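Local coordinates for ABC transporter ATP-binding/permease protein Rv1747 (Mycobacterium tuberculosis, PDB 6CCD), which moves an as yet unknown substrate across the membrane using ATP and is needed for virulence, this chain being its first phosphothreonine-binding FHA domain, at residues 6-11 with 51-56; 10-15 with 19-24; 67-72 with 77-82; 87-90 with 96-99. One frame throughout, in Å; residues are numbered along the deposited sequence.

Interaction 1. Residues 6-11 with 51-56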
loop_
_atom_site.group_PDB
_atom_site.type_symbol
_atom_site.label_atom_id
_atom_site.label_comp_id
_atom_site.label_asym_id
_atom_site.label_seq_id
_atom_site.Cartn_x
_atom_site.Cartn_y
_atom_site.Cartn_z
ATOM N N ALA A 6 -20.010 -4.414 -6.269
ATOM C CA ALA A 6 -19.922 -3.122 -6.938
ATOM C C ALA A 6 -18.538 -2.470 -6.804
ATOM O O ALA A 6 -17.963 -2.074 -7.814
ATOM C CB ALA A 6 -21.016 -2.175 -6.413
ATOM N N PRO A 7 -17.999 -2.328 -5.571
ATOM C CA PRO A 7 -16.689 -1.670 -5.560
ATOM C C PRO A 7 -15.637 -2.568 -6.197
ATOM O O PRO A 7 -15.678 -3.782 -6.021
ATOM C CB PRO A 7 -16.396 -1.453 -4.068
ATOM C CG PRO A 7 -17.681 -1.767 -3.356
ATOM C CD PRO A 7 -18.380 -2.767 -4.220
ATOM N N PRO A 8 -14.714 -1.976 -6.953
ATOM C CA PRO A 8 -13.668 -2.753 -7.616
ATOM C C PRO A 8 -12.710 -3.325 -6.589
ATOM O O PRO A 8 -12.566 -2.764 -5.503
ATOM C CB PRO A 8 -12.976 -1.727 -8.500
ATOM C CG PRO A 8 -13.174 -0.416 -7.737
ATOM C CD PRO A 8 -14.542 -0.524 -7.131
ATOM N N VAL A 9 -12.081 -4.441 -6.920
ATOM C CA VAL A 9 -11.054 -5.008 -6.062
ATOM C C VAL A 9 -9.747 -4.244 -6.258
ATOM O O VAL A 9 -9.564 -3.540 -7.257
ATOM C CB VAL A 9 -10.827 -6.511 -6.365
ATOM C CG1 VAL A 9 -12.096 -7.303 -6.082
ATOM C CG2 VAL A 9 -10.381 -6.696 -7.809
ATOM N N LEU A 10 -8.841 -4.390 -5.301
ATOM C CA LEU A 10 -7.519 -3.799 -5.398
ATOM C C LEU A 10 -6.468 -4.890 -5.451
ATOM O O LEU A 10 -6.393 -5.732 -4.555
ATOM C CB LEU A 10 -7.243 -2.882 -4.206
ATOM C CG LEU A 10 -5.838 -2.287 -4.201
ATOM C CD1 LEU A 10 -5.681 -1.236 -5.292
ATOM C CD2 LEU A 10 -5.507 -1.732 -2.817
ATOM N N THR A 11 -5.670 -4.881 -6.510
ATOM C CA THR A 11 -4.542 -5.786 -6.620
ATOM C C THR A 11 -3.280 -5.042 -6.234
ATOM O O THR A 11 -3.052 -3.912 -6.677
ATOM C CB THR A 11 -4.421 -6.356 -8.045
ATOM O OG1 THR A 11 -5.562 -7.176 -8.301
ATOM C CG2 THR A 11 -3.151 -7.201 -8.193
ATOM N N LEU A 51 -4.419 -0.180 3.676
ATOM C CA LEU A 51 -5.132 0.029 2.414
ATOM C C LEU A 51 -6.618 -0.152 2.660
ATOM O O LEU A 51 -7.007 -1.082 3.348
ATOM C CB LEU A 51 -4.664 -0.951 1.330
ATOM C CG LEU A 51 -3.151 -1.160 1.228
ATOM C CD1 LEU A 51 -2.816 -2.186 0.143
ATOM C CD2 LEU A 51 -2.445 0.176 0.944
ATOM N N ARG A 52 -7.455 0.709 2.097
ATOM C CA ARG A 52 -8.889 0.556 2.340
ATOM C C ARG A 52 -9.703 1.300 1.312
ATOM O O ARG A 52 -9.212 2.225 0.661
ATOM C CB ARG A 52 -9.265 1.039 3.741
ATOM C CG ARG A 52 -9.224 2.564 3.900
ATOM C CD ARG A 52 -9.206 2.982 5.381
ATOM N NE ARG A 52 -10.318 2.461 6.189
ATOM C CZ ARG A 52 -11.375 3.174 6.567
ATOM N NH1 ARG A 52 -11.488 4.441 6.202
ATOM N NH2 ARG A 52 -12.316 2.620 7.322
ATOM N N PHE A 53 -10.945 0.856 1.140
ATOM C CA PHE A 53 -11.869 1.494 0.209
ATOM C C PHE A 53 -12.753 2.445 1.003
ATOM O O PHE A 53 -13.499 2.019 1.884
ATOM C CB PHE A 53 -12.710 0.449 -0.528
ATOM C CG PHE A 53 -13.525 1.012 -1.658
ATOM C CD1 PHE A 53 -12.957 1.215 -2.902
ATOM C CD2 PHE A 53 -14.860 1.336 -1.471
ATOM C CE1 PHE A 53 -13.700 1.742 -3.945
ATOM C CE2 PHE A 53 -15.605 1.864 -2.506
ATOM C CZ PHE A 53 -15.025 2.063 -3.743
ATOM N N ASP A 54 -12.665 3.730 0.693
ATOM C CA ASP A 54 -13.330 4.747 1.493
ATOM C C ASP A 54 -13.837 5.888 0.611
ATOM O O ASP A 54 -13.093 6.419 -0.222
ATOM C CB ASP A 54 -12.375 5.291 2.560
ATOM C CG ASP A 54 -13.065 6.250 3.520
ATOM O OD1 ASP A 54 -14.152 5.907 4.025
ATOM O OD2 ASP A 54 -12.526 7.344 3.761
ATOM N N GLN A 55 -15.102 6.258 0.798
ATOM C CA GLN A 55 -15.692 7.341 0.023
ATOM C C GLN A 55 -15.450 7.129 -1.465
ATOM O O GLN A 55 -14.951 8.014 -2.170
ATOM C CB GLN A 55 -15.128 8.687 0.490
ATOM C CG GLN A 55 -15.477 8.990 1.957
ATOM C CD GLN A 55 -14.765 10.229 2.502
ATOM O OE1 GLN A 55 -15.141 11.355 2.195
ATOM N NE2 GLN A 55 -13.728 10.016 3.316
ATOM N N GLY A 56 -15.745 5.917 -1.925
ATOM C CA GLY A 56 -15.758 5.630 -3.345
ATOM C C GLY A 56 -14.434 5.342 -4.023
ATOM O O GLY A 56 -14.395 5.176 -5.242
#

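Interaction 2. Residues 10-15 with 19-24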
loop_
_atom_site.group_PDB
_atom_site.type_symbol
_atom_site.label_atom_id
_atom_site.label_comp_id
_atom_site.label_asym_id
_atom_site.label_seq_id
_atom_site.Cartn_x
_atom_site.Cartn_y
_atom_site.Cartn_z
ATOM N N LEU A 10 -8.841 -4.390 -5.301
ATOM C CA LEU A 10 -7.519 -3.799 -5.398
ATOM C C LEU A 10 -6.468 -4.890 -5.451
ATOM O O LEU A 10 -6.393 -5.732 -4.555
ATOM C CB LEU A 10 -7.243 -2.882 -4.206
ATOM C CG LEU A 10 -5.838 -2.287 -4.201
ATOM C CD1 LEU A 10 -5.681 -1.236 -5.292
ATOM C CD2 LEU A 10 -5.507 -1.732 -2.817
ATOM N N THR A 11 -5.670 -4.881 -6.510
ATOM C CA THR A 11 -4.542 -5.786 -6.620
ATOM C C THR A 11 -3.280 -5.042 -6.234
ATOM O O THR A 11 -3.052 -3.912 -6.677
ATOM C CB THR A 11 -4.421 -6.356 -8.045
ATOM O OG1 THR A 11 -5.562 -7.176 -8.301
ATOM C CG2 THR A 11 -3.151 -7.201 -8.193
ATOM N N VAL A 12 -2.497 -5.668 -5.372
ATOM C CA VAL A 12 -1.222 -5.132 -4.924
ATOM C C VAL A 12 -0.103 -6.039 -5.406
ATOM O O VAL A 12 -0.054 -7.216 -5.046
ATOM C CB VAL A 12 -1.153 -5.024 -3.387
ATOM C CG1 VAL A 12 0.181 -4.379 -2.956
ATOM C CG2 VAL A 12 -2.372 -4.254 -2.841
ATOM N N ARG A 13 0.802 -5.481 -6.201
ATOM C CA ARG A 13 1.956 -6.206 -6.705
ATOM C C ARG A 13 3.231 -5.726 -6.029
ATOM O O ARG A 13 3.589 -4.548 -6.121
ATOM C CB ARG A 13 2.071 -6.036 -8.219
ATOM C CG ARG A 13 2.996 -7.038 -8.889
ATOM C CD ARG A 13 2.717 -7.111 -10.388
ATOM N NE ARG A 13 1.294 -7.329 -10.655
ATOM C CZ ARG A 13 0.466 -6.394 -11.110
ATOM N NH1 ARG A 13 0.916 -5.170 -11.360
ATOM N NH2 ARG A 13 -0.811 -6.684 -11.317
ATOM N N TYR A 14 3.902 -6.643 -5.345
ATOM C CA TYR A 14 5.149 -6.335 -4.667
ATOM C C TYR A 14 6.191 -7.405 -4.927
ATOM O O TYR A 14 5.936 -8.576 -4.667
ATOM C CB TYR A 14 4.952 -6.210 -3.157
ATOM C CG TYR A 14 6.277 -6.273 -2.436
ATOM C CD1 TYR A 14 7.182 -5.225 -2.540
ATOM C CD2 TYR A 14 6.642 -7.386 -1.688
ATOM C CE1 TYR A 14 8.399 -5.267 -1.912
ATOM C CE2 TYR A 14 7.871 -7.439 -1.052
ATOM C CZ TYR A 14 8.743 -6.370 -1.174
ATOM O OH TYR A 14 9.968 -6.385 -0.565
ATOM N N GLU A 15 7.362 -6.992 -5.412
ATOM C CA GLU A 15 8.511 -7.897 -5.589
ATOM C C GLU A 15 8.168 -9.323 -6.004
ATOM O O GLU A 15 8.520 -10.283 -5.317
ATOM C CB GLU A 15 9.325 -7.947 -4.302
ATOM C CG GLU A 15 10.286 -6.780 -4.166
ATOM C CD GLU A 15 11.152 -6.604 -5.394
ATOM O OE1 GLU A 15 11.871 -7.559 -5.764
ATOM O OE2 GLU A 15 11.096 -5.513 -5.998
ATOM N N ARG A 19 -1.377 -9.902 -4.450
ATOM C CA ARG A 19 -2.498 -10.174 -3.566
ATOM C C ARG A 19 -3.653 -9.312 -4.052
ATOM O O ARG A 19 -3.434 -8.232 -4.592
ATOM C CB ARG A 19 -2.169 -9.866 -2.108
ATOM C CG ARG A 19 -1.090 -10.739 -1.504
ATOM C CD ARG A 19 -1.550 -12.184 -1.385
ATOM N NE ARG A 19 -0.534 -13.008 -0.740
ATOM C CZ ARG A 19 0.536 -13.500 -1.361
ATOM N NH1 ARG A 19 0.742 -13.250 -2.649
ATOM N NH2 ARG A 19 1.401 -14.244 -0.686
ATOM N N THR A 20 -4.877 -9.782 -3.866
ATOM C CA THR A 20 -6.039 -9.058 -4.366
ATOM C C THR A 20 -7.039 -8.950 -3.255
ATOM O O THR A 20 -7.357 -9.950 -2.620
ATOM C CB THR A 20 -6.675 -9.748 -5.577
ATOM O OG1 THR A 20 -5.700 -9.828 -6.610
ATOM C CG2 THR A 20 -7.861 -8.938 -6.097
ATOM N N PHE A 21 -7.510 -7.727 -3.008
ATOM C CA PHE A 21 -8.335 -7.434 -1.848
ATOM C C PHE A 21 -9.683 -6.845 -2.234
ATOM O O PHE A 21 -9.791 -6.059 -3.180
ATOM C CB PHE A 21 -7.602 -6.478 -0.896
ATOM C CG PHE A 21 -6.251 -6.987 -0.464
ATOM C CD1 PHE A 21 -6.146 -7.938 0.536
ATOM C CD2 PHE A 21 -5.095 -6.533 -1.081
ATOM C CE1 PHE A 21 -4.911 -8.429 0.924
ATOM C CE2 PHE A 21 -3.855 -7.018 -0.703
ATOM C CZ PHE A 21 -3.761 -7.965 0.302
ATOM N N ALA A 22 -10.705 -7.220 -1.476
ATOM C CA ALA A 22 -12.042 -6.670 -1.651
ATOM C C ALA A 22 -12.279 -5.522 -0.681
ATOM O O ALA A 22 -11.725 -5.500 0.418
ATOM C CB ALA A 22 -13.084 -7.748 -1.441
ATOM N N ALA A 23 -13.118 -4.579 -1.083
ATOM C CA ALA A 23 -13.517 -3.490 -0.193
ATOM C C ALA A 23 -14.171 -4.037 1.076
ATOM O O ALA A 23 -14.857 -5.055 1.026
ATOM C CB ALA A 23 -14.459 -2.546 -0.921
ATOM N N GLY A 24 -13.944 -3.389 2.216
ATOM C CA GLY A 24 -14.685 -3.736 3.417
ATOM C C GLY A 24 -13.882 -3.978 4.682
ATOM O O GLY A 24 -14.405 -3.846 5.781
#

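Interaction 3. Residues 67-72 with 77-82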
loop_
_atom_site.group_PDB
_atom_site.type_symbol
_atom_site.label_atom_id
_atom_site.label_comp_id
_atom_site.label_asym_id
_atom_site.label_seq_id
_atom_site.Cartn_x
_atom_site.Cartn_y
_atom_site.Cartn_z
ATOM N N ASN A 67 9.360 5.681 8.433
ATOM C CA ASN A 67 10.074 6.100 7.233
ATOM C C ASN A 67 9.191 6.448 6.033
ATOM O O ASN A 67 9.694 6.829 4.980
ATOM C CB ASN A 67 11.095 5.014 6.872
ATOM C CG ASN A 67 12.253 4.962 7.878
ATOM O OD1 ASN A 67 12.769 6.003 8.288
ATOM N ND2 ASN A 67 12.644 3.761 8.292
ATOM N N GLY A 68 7.877 6.331 6.194
ATOM C CA GLY A 68 6.960 6.995 5.285
ATOM C C GLY A 68 6.538 6.336 3.989
ATOM O O GLY A 68 6.847 5.172 3.715
ATOM N N LEU A 69 5.794 7.118 3.208
ATOM C CA LEU A 69 5.125 6.709 1.973
ATOM C C LEU A 69 5.431 7.764 0.937
ATOM O O LEU A 69 5.269 8.964 1.208
ATOM C CB LEU A 69 3.608 6.591 2.181
ATOM C CG LEU A 69 2.666 6.464 0.983
ATOM C CD1 LEU A 69 2.854 5.112 0.274
ATOM C CD2 LEU A 69 1.217 6.614 1.458
ATOM N N TYR A 70 5.881 7.332 -0.233
ATOM C CA TYR A 70 6.297 8.258 -1.281
ATOM C C TYR A 70 5.560 8.055 -2.596
ATOM O O TYR A 70 5.394 6.924 -3.073
ATOM C CB TYR A 70 7.799 8.128 -1.531
ATOM C CG TYR A 70 8.634 8.604 -0.368
ATOM C CD1 TYR A 70 9.113 9.908 -0.326
ATOM C CD2 TYR A 70 8.921 7.761 0.697
ATOM C CE1 TYR A 70 9.872 10.358 0.736
ATOM C CE2 TYR A 70 9.679 8.204 1.773
ATOM C CZ TYR A 70 10.157 9.505 1.775
ATOM O OH TYR A 70 10.905 9.963 2.832
ATOM N N LEU A 71 5.127 9.171 -3.177
ATOM C CA LEU A 71 4.581 9.199 -4.526
ATOM C C LEU A 71 5.383 10.211 -5.350
ATOM O O LEU A 71 5.372 11.397 -5.039
ATOM C CB LEU A 71 3.098 9.578 -4.504
ATOM C CG LEU A 71 2.398 9.743 -5.857
ATOM C CD1 LEU A 71 2.355 8.429 -6.622
ATOM C CD2 LEU A 71 0.997 10.289 -5.676
ATOM N N ASN A 72 6.091 9.745 -6.374
ATOM C CA ASN A 72 6.902 10.642 -7.205
ATOM C C ASN A 72 7.787 11.581 -6.385
ATOM O O ASN A 72 7.720 12.809 -6.544
ATOM C CB ASN A 72 6.001 11.472 -8.115
ATOM C CG ASN A 72 5.041 10.615 -8.911
ATOM O OD1 ASN A 72 5.415 9.564 -9.425
ATOM N ND2 ASN A 72 3.792 11.058 -9.007
ATOM N N PRO A 77 0.986 11.565 3.365
ATOM C CA PRO A 77 0.293 10.730 4.358
ATOM C C PRO A 77 -0.701 9.770 3.734
ATOM O O PRO A 77 -1.107 8.803 4.371
ATOM C CB PRO A 77 -0.445 11.751 5.240
ATOM C CG PRO A 77 -0.689 12.922 4.331
ATOM C CD PRO A 77 0.486 12.959 3.365
ATOM N N VAL A 78 -1.111 10.044 2.508
ATOM C CA VAL A 78 -2.113 9.198 1.873
ATOM C C VAL A 78 -1.927 9.255 0.360
ATOM O O VAL A 78 -1.504 10.285 -0.184
ATOM C CB VAL A 78 -3.566 9.624 2.276
ATOM C CG1 VAL A 78 -3.890 11.035 1.806
ATOM C CG2 VAL A 78 -4.592 8.634 1.746
ATOM N N VAL A 79 -2.191 8.138 -0.311
ATOM C CA VAL A 79 -2.224 8.139 -1.774
ATOM C C VAL A 79 -3.593 7.675 -2.252
ATOM O O VAL A 79 -4.076 6.618 -1.834
ATOM C CB VAL A 79 -1.116 7.237 -2.383
ATOM C CG1 VAL A 79 -1.344 7.022 -3.877
ATOM C CG2 VAL A 79 0.259 7.837 -2.125
ATOM N N ASP A 80 -4.226 8.474 -3.109
ATOM C CA ASP A 80 -5.499 8.086 -3.708
ATOM C C ASP A 80 -5.220 7.201 -4.930
ATOM O O ASP A 80 -4.418 7.547 -5.798
ATOM C CB ASP A 80 -6.338 9.316 -4.096
ATOM C CG ASP A 80 -6.762 10.151 -2.884
ATOM O OD1 ASP A 80 -7.540 9.658 -2.036
ATOM O OD2 ASP A 80 -6.320 11.313 -2.780
ATOM N N ILE A 81 -5.874 6.046 -4.972
ATOM C CA ILE A 81 -5.693 5.083 -6.051
ATOM C C ILE A 81 -6.935 5.008 -6.944
ATOM O O ILE A 81 -7.879 4.276 -6.639
ATOM C CB ILE A 81 -5.403 3.682 -5.479
ATOM C CG1 ILE A 81 -4.324 3.766 -4.391
ATOM C CG2 ILE A 81 -5.036 2.712 -6.594
ATOM C CD1 ILE A 81 -4.248 2.517 -3.496
ATOM N N TYR A 82 -6.931 5.742 -8.048
ATOM C CA TYR A 82 -8.099 5.805 -8.933
ATOM C C TYR A 82 -8.137 4.662 -9.940
ATOM O O TYR A 82 -9.178 4.038 -10.149
ATOM C CB TYR A 82 -8.124 7.136 -9.682
ATOM C CG TYR A 82 -8.147 8.327 -8.767
ATOM C CD1 TYR A 82 -9.342 8.811 -8.263
ATOM C CD2 TYR A 82 -6.970 8.957 -8.391
ATOM C CE1 TYR A 82 -9.368 9.899 -7.418
ATOM C CE2 TYR A 82 -6.985 10.044 -7.544
ATOM C CZ TYR A 82 -8.186 10.510 -7.060
ATOM O OH TYR A 82 -8.202 11.597 -6.214
#

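Interaction 4. Residues 87-90 with 96-99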
loop_
_atom_site.group_PDB
_atom_site.type_symbol
_atom_site.label_atom_id
_atom_site.label_comp_id
_atom_site.label_asym_id
_atom_site.label_seq_id
_atom_site.Cartn_x
_atom_site.Cartn_y
_atom_site.Cartn_z
ATOM N N VAL A 87 3.843 3.277 -5.814
ATOM C CA VAL A 87 4.372 4.058 -4.709
ATOM C C VAL A 87 5.630 3.387 -4.175
ATOM O O VAL A 87 5.930 2.233 -4.521
ATOM C CB VAL A 87 3.349 4.209 -3.558
ATOM C CG1 VAL A 87 2.069 4.863 -4.051
ATOM C CG2 VAL A 87 3.064 2.847 -2.906
ATOM N N HIS A 88 6.368 4.109 -3.342
ATOM C CA HIS A 88 7.477 3.522 -2.600
ATOM C C HIS A 88 7.257 3.742 -1.115
ATOM O O HIS A 88 6.780 4.794 -0.707
ATOM C CB HIS A 88 8.812 4.134 -3.021
ATOM C CG HIS A 88 9.154 3.892 -4.454
ATOM N ND1 HIS A 88 9.976 2.863 -4.859
ATOM C CD2 HIS A 88 8.768 4.530 -5.584
ATOM C CE1 HIS A 88 10.097 2.889 -6.173
ATOM N NE2 HIS A 88 9.376 3.892 -6.637
ATOM N N ILE A 89 7.613 2.753 -0.302
ATOM C CA ILE A 89 7.574 2.936 1.134
ATOM C C ILE A 89 8.990 2.902 1.692
ATOM O O ILE A 89 9.856 2.207 1.152
ATOM C CB ILE A 89 6.707 1.864 1.817
ATOM C CG1 ILE A 89 7.076 0.467 1.302
ATOM C CG2 ILE A 89 5.215 2.127 1.534
ATOM C CD1 ILE A 89 6.258 -0.648 1.972
ATOM N N GLY A 90 9.213 3.657 2.764
ATOM C CA GLY A 90 10.496 3.655 3.463
ATOM C C GLY A 90 11.481 4.703 2.975
ATOM O O GLY A 90 12.335 5.147 3.728
ATOM N N ALA A 96 8.951 -0.994 -3.665
ATOM C CA ALA A 96 7.917 -0.425 -4.518
ATOM C C ALA A 96 6.642 -1.261 -4.443
ATOM O O ALA A 96 6.700 -2.495 -4.427
ATOM C CB ALA A 96 8.414 -0.338 -5.967
ATOM N N LEU A 97 5.500 -0.588 -4.380
ATOM C CA LEU A 97 4.200 -1.250 -4.472
ATOM C C LEU A 97 3.469 -0.774 -5.729
ATOM O O LEU A 97 3.368 0.421 -5.975
ATOM C CB LEU A 97 3.339 -0.956 -3.232
ATOM C CG LEU A 97 3.954 -1.232 -1.866
ATOM C CD1 LEU A 97 3.035 -0.672 -0.780
ATOM C CD2 LEU A 97 4.219 -2.720 -1.655
ATOM N N ASP A 98 2.972 -1.714 -6.520
ATOM C CA ASP A 98 2.169 -1.391 -7.687
ATOM C C ASP A 98 0.711 -1.697 -7.387
ATOM O O ASP A 98 0.379 -2.822 -7.018
ATOM C CB ASP A 98 2.627 -2.186 -8.911
ATOM C CG ASP A 98 3.932 -1.678 -9.478
ATOM O OD1 ASP A 98 4.097 -0.445 -9.542
ATOM O OD2 ASP A 98 4.790 -2.506 -9.859
ATOM N N PHE A 99 -0.150 -0.698 -7.543
ATOM C CA PHE A 99 -1.574 -0.870 -7.278
ATOM C C PHE A 99 -2.344 -0.955 -8.578
ATOM O O PHE A 99 -2.065 -0.215 -9.520
ATOM C CB PHE A 99 -2.127 0.287 -6.444
ATOM C CG PHE A 99 -1.499 0.429 -5.096
ATOM C CD1 PHE A 99 -1.536 -0.614 -4.189
ATOM C CD2 PHE A 99 -0.903 1.620 -4.717
ATOM C CE1 PHE A 99 -0.974 -0.483 -2.940
ATOM C CE2 PHE A 99 -0.349 1.758 -3.468
ATOM C CZ PHE A 99 -0.378 0.708 -2.579
#

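Interaction 1. Residues 6-11 with 51-56
The ring of F53 is the bump of this contact, and the bend formed by P7 and P8 is the hollow that receives it. CB of P7 lies over one face of the ring, 3.9 Å from the centroid and 19° off the ring normal, which is the geometry of a CH-pi contact. It stands somewhat toward the rim, and its closest ring atoms are CE2 and CZ. P8 offers a different surface: its CD comes to 4.0 Å from CE1 of F53, and the two side chains cross at about a right angle. With CG of F53 anti to the backbone N (chi1 -171°), the ring is carried out from strand 49-54 toward the prolines. W58 meets the same ring edge-to-face, and A23 also packs against F53, so the ring sits among several apolar groups. Deeper in, the contact narrows to one methyl pair, with CD2 of L10 4.0 Å from CD1 of L51. Both leucines are buried, and F99 touches each of them. The carbonyl O of P8 is taken by W58 NE1. Strands 10-14 and 49-54 belong to the two facing sheets of the FHA beta sandwich; here the first of them, with the loop 7-9 that leads into it, meets the second by side chains and without a hydrogen bond across, P7 and P8 being packed on F53 near the rim of the sandwich.

Interaction 2. Residues 10-15 with 19-24
The carbonyl O of R19 accepts the N-H of V12 at 2.8 Å, with an N-H...O angle of 172°. The same oxygen also receives a CA-H...O contact from T11. The return bond, R19 N to V12 O, is longer at 3.1 Å. Two residues along each strand, L10 and F21 form a second hydrogen-bonded antiparallel pair, joined in both directions by L10 N to F21 O and by F21 N to L10 O. Between these pairs lies T11 with T20, a non-hydrogen-bonded pair whose backbones approach to a CA-CA distance of 4.2 Å. Their hydroxyls bridge that gap, OG1 to OG1 at 3.1 Å, because each OG1 is anti to its carbonyl carbon (chi1 -66° in T11, nearly the same in T20). On the other face of the sheet, CG2 of V12 meets the F21 ring at its edge, in plane, 3.8 Å from CE2. V12 faces inward onto L51 and F99, whereas T20 is exposed. Strands 10-14 and 17-21 follow each other in the chain and are joined by antiparallel bridges, with directions 156° apart as the mark of their twist: this is a twisted beta hairpin, forming the edge of one sheet of the FHA sandwich.

Interaction 3. Residues 67-72 with 77-82
L69 slants across to V79, its CG and CD2 both against CG2 of the valine. From CB, CG is placed anti to the backbone N (chi1 167°) and already comes to 4.2 Å from CG2 of V79. At the tip, CD2 makes the main contact, 3.9 Å from the same CG2, and it also lies 4.1 Å from N of V79 and 4.2 Å from CA of V78. This one methyl therefore rests against the start of strand 78-81, touching backbone as well as side chain, while L69 itself is further packed by V87 and I89. CG2 of V79 has a second neighbour in L71, whose CB stands 4.1 Å away, so the valine methyl lies between the two leucines. No hydrogen bond crosses the contact. The backbones are too far apart for one, since the strand axes approach no closer than 7.9 Å and diverge by 50°. Each strand pairs with other strands instead: Y70 bonds to H88 and V79 to A60. L69 and V79 are buried. With its CG2 set between L69 and L71, V79 joins the two sheets of the FHA beta sandwich.

Interaction 4. Residues 87-90 with 96-99
V87 and L97 hold the two strands together by a reciprocal pair of backbone hydrogen bonds. V87 N donates to L97 O at 2.9 Å with an N-H...O angle of 164°, and L97 N donates to V87 O at the same length and 162°. V87 O also takes a CA-H...O contact from A96, 3.3 Å from its CA. The next pair, H88 with A96, is non-hydrogen-bonded, and CE1 and ND1 of H88 lie against CB of A96, CE1 at 3.6 Å. The rotation of that ring is probably fixed by its ND1, which is hydrogen-bonded to the carbonyl O of G94 in the connecting loop. On the opposite face of the sheet V87 carries the apolar packing. Its CG2 lies between the backbone N and the carbonyl carbon, and from there it reaches CE2 of F99 at 3.6 Å and CB of L97 at 3.8 Å. V87 and F99 cross at about a right angle. Farther along, CG2 of I89 meets CD1 of L97 more loosely, at 4.2 Å. From the other sheet V79 covers V87, and I81 packs on F99. The chemistry is thus divided by face: backbone bonds set the register of this hairpin, the apolar V87 face turns toward the sandwich core, and the partly exposed H88 and A96 face lies outside it.

Overall arrangement
Along the chain, interactions 1 and 2 open from the same stretch, sharing L10 and T11, and interactions 3 and 4 follow in that order. Interactions 2 and 4 are hairpins within one antiparallel sheet, where strands 10-14 and 96-101 are neighbours; R13 N lies 2.8 Å from D98 O, a probable hydrogen bond. Interactions 1 and 3 instead span the gap to the second sheet, their centres about 16 Å apart. Interactions 3 and 4 are closest, about 8 Å between centres, and join through neighbouring strands 69-71 and 84-89, while 1 and 4 lie about 17 Å apart on opposite sides of the chain's centre. F99 of interaction 4 touches residues of interactions 1 and 2 within one FHA sandwich core.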